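Local structure of Sqt1 (Chaetomium thermophilum, 4ZOY) at residues W144-P149 with G196-D201. The protein probably acts as a dedicated chaperone in ribosome biogenesis, a WD40-repeat protein of a kind that captures newly made ribosomal proteins during their translation. Sequence-based numbering, arbitrary orientation.
Sequences WFAPCP and GAWSPD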
loop_
_atom_site.group_PDB
_atom_site.type_symbol
_atom_site.label_atom_id
_atom_site.label_comp_id
_atom_site.label_asym_id
_atom_site.label_seq_id
_atom_site.Cartn_x
_atom_site.Cartn_y
_atom_site.Cartn_z
ATOM N N TRP A 144 -8.309 -3.734 2.084
ATOM C CA TRP A 144 -6.971 -3.249 2.395
ATOM C C TRP A 144 -6.762 -3.173 3.900
ATOM O O TRP A 144 -7.726 -3.083 4.659
ATOM C CB TRP A 144 -6.714 -1.861 1.757
ATOM C CG TRP A 144 -7.718 -0.802 2.141
ATOM C CD1 TRP A 144 -8.832 -0.439 1.433
ATOM C CD2 TRP A 144 -7.725 -0.002 3.337
ATOM N NE1 TRP A 144 -9.515 0.557 2.097
ATOM C CE2 TRP A 144 -8.863 0.832 3.271
ATOM C CE3 TRP A 144 -6.870 0.108 4.441
ATOM C CZ2 TRP A 144 -9.177 1.741 4.281
ATOM C CZ3 TRP A 144 -7.183 1.016 5.440
ATOM C CH2 TRP A 144 -8.326 1.818 5.351
ATOM N N PHE A 145 -5.491 -3.220 4.295
ATOM C CA PHE A 145 -5.027 -2.962 5.661
ATOM C C PHE A 145 -4.086 -1.774 5.656
ATOM O O PHE A 145 -3.335 -1.590 4.701
ATOM C CB PHE A 145 -4.227 -4.129 6.238
ATOM C CG PHE A 145 -5.034 -5.313 6.669
ATOM C CD1 PHE A 145 -6.367 -5.208 7.007
ATOM C CD2 PHE A 145 -4.413 -6.547 6.775
ATOM C CE1 PHE A 145 -7.082 -6.338 7.424
ATOM C CE2 PHE A 145 -5.116 -7.658 7.190
ATOM C CZ PHE A 145 -6.441 -7.551 7.523
ATOM N N ALA A 146 -4.045 -1.029 6.756
ATOM C CA ALA A 146 -2.990 -0.036 6.947
ATOM C C ALA A 146 -2.662 0.068 8.425
ATOM O O ALA A 146 -3.544 0.403 9.222
ATOM C CB ALA A 146 -3.418 1.329 6.396
ATOM N N PRO A 147 -1.419 -0.242 8.805
ATOM C CA PRO A 147 -1.059 -0.113 10.219
ATOM C C PRO A 147 -0.896 1.353 10.603
ATOM O O PRO A 147 -0.414 2.165 9.815
ATOM C CB PRO A 147 0.269 -0.873 10.319
ATOM C CG PRO A 147 0.879 -0.721 8.940
ATOM C CD PRO A 147 -0.304 -0.769 7.991
ATOM N N CYS A 148 -1.302 1.681 11.821
ATOM C CA CYS A 148 -1.186 3.023 12.344
ATOM C C CYS A 148 0.263 3.370 12.668
ATOM O O CYS A 148 0.897 2.660 13.432
ATOM C CB CYS A 148 -2.042 3.100 13.576
ATOM S SG CYS A 148 -2.028 4.760 14.333
ATOM N N PRO A 149 0.791 4.470 12.105
ATOM C CA PRO A 149 2.176 4.850 12.410
ATOM C C PRO A 149 2.359 5.678 13.696
ATOM O O PRO A 149 3.497 6.066 13.981
ATOM C CB PRO A 149 2.573 5.701 11.198
ATOM C CG PRO A 149 1.283 6.372 10.807
ATOM C CD PRO A 149 0.194 5.328 11.068
ATOM N N GLY A 196 -6.927 3.293 1.786
ATOM C CA GLY A 196 -6.761 4.072 3.003
ATOM C C GLY A 196 -5.315 4.426 3.255
ATOM O O GLY A 196 -4.407 3.695 2.866
ATOM N N ALA A 197 -5.101 5.557 3.920
ATOM C CA ALA A 197 -3.768 6.001 4.285
ATOM C C ALA A 197 -3.826 6.823 5.550
ATOM O O ALA A 197 -4.670 7.702 5.698
ATOM C CB ALA A 197 -3.131 6.803 3.156
ATOM N N TRP A 198 -2.904 6.544 6.455
ATOM C CA TRP A 198 -2.797 7.354 7.661
ATOM C C TRP A 198 -1.981 8.600 7.409
ATOM O O TRP A 198 -1.071 8.597 6.579
ATOM C CB TRP A 198 -2.127 6.566 8.778
ATOM C CG TRP A 198 -2.893 5.375 9.307
ATOM C CD1 TRP A 198 -2.862 4.093 8.825
ATOM C CD2 TRP A 198 -3.736 5.346 10.465
ATOM N NE1 TRP A 198 -3.670 3.278 9.586
ATOM C CE2 TRP A 198 -4.215 4.026 10.601
ATOM C CE3 TRP A 198 -4.159 6.318 11.380
ATOM C CZ2 TRP A 198 -5.079 3.651 11.634
ATOM C CZ3 TRP A 198 -5.014 5.944 12.399
ATOM C CH2 TRP A 198 -5.465 4.622 12.519
ATOM N N SER A 199 -2.265 9.656 8.162
ATOM C CA SER A 199 -1.305 10.747 8.255
ATOM C C SER A 199 -0.042 10.255 8.975
ATOM O O SER A 199 -0.107 9.310 9.760
ATOM C CB SER A 199 -1.920 11.950 8.985
ATOM O OG SER A 199 -2.319 11.612 10.318
ATOM N N PRO A 200 1.110 10.887 8.723
ATOM C CA PRO A 200 2.358 10.432 9.351
ATOM C C PRO A 200 2.323 10.422 10.881
ATOM O O PRO A 200 2.996 9.566 11.469
ATOM C CB PRO A 200 3.394 11.437 8.831
ATOM C CG PRO A 200 2.844 11.840 7.482
ATOM C CD PRO A 200 1.353 11.912 7.689
ATOM N N ASP A 201 1.557 11.307 11.513
ATOM C CA ASP A 201 1.463 11.262 12.972
ATOM C C ASP A 201 0.464 10.211 13.465
ATOM O O ASP A 201 0.291 10.025 14.668
ATOM C CB ASP A 201 1.120 12.647 13.557
ATOM C CG ASP A 201 -0.247 13.171 13.144
ATOM O OD1 ASP A 201 -1.064 12.444 12.544
ATOM O OD2 ASP A 201 -0.520 14.364 13.439
HETATM O O HOH W 1 4.044 8.936 13.760
#
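Trp198 reaches across from the end of its strand so that its indole meets Ala146 with its edge and Cys148 with a face. Its NE1 donates a hydrogen bond of 2.9 Å to Ala146 O, an N-H...O angle of 162° making it nearly straight; the oxygen lies close to the indole plane, whereas the donor stands well above the carbonyl plane of Ala146. Cys148 covers one face of this ring: its CA rests 3.7 Å from the centroid of the five-membered ring, and SG, turned anti to the backbone N (chi1 -179°), sits 3.8 Å from the centroid of the six-membered ring in a sulfur-aromatic contact. A small, polarisable cysteine suits this place, since it lets CA and SG both sit over the same face. The methyl of Ala146 meets CD1 of Trp198 (CB to CD1 3.7 Å), small enough to let NE1 approach Ala146 O, while the Pro149 ring crosses obliquely, its CD 3.5 Å from Trp198 CB. Replacing Trp198 by an alanine is likely to open a gap beside Cys148 SG and leave Ala146 O without its indole donor.

At the other end, Trp144 presents a ring face to Gly196, whose CA lies 3.7 Å from the centroid of the six-membered ring. A side chain on Gly196 would run into Trp144 CH2, so only a bare backbone can lie this close. Beyond Pro149, a water donates to both Pro149 O and Pro200 O. Ser199 OG donates to Asp201 OD1, which also accepts from Leu203 N; Ser199 OG is bonded to Leu204 N as well.

The two strands run parallel, with axes 7.2 Å apart, as first strands of adjacent four-stranded blades in a WD40 beta-propeller. Strand 142-147 pairs with strand 156-161, whose Ala158 also touches Trp198; Phe220 meets both Cys148 and Trp198, and strand 252-257 of the next blade packs against Ala197 and Ser199.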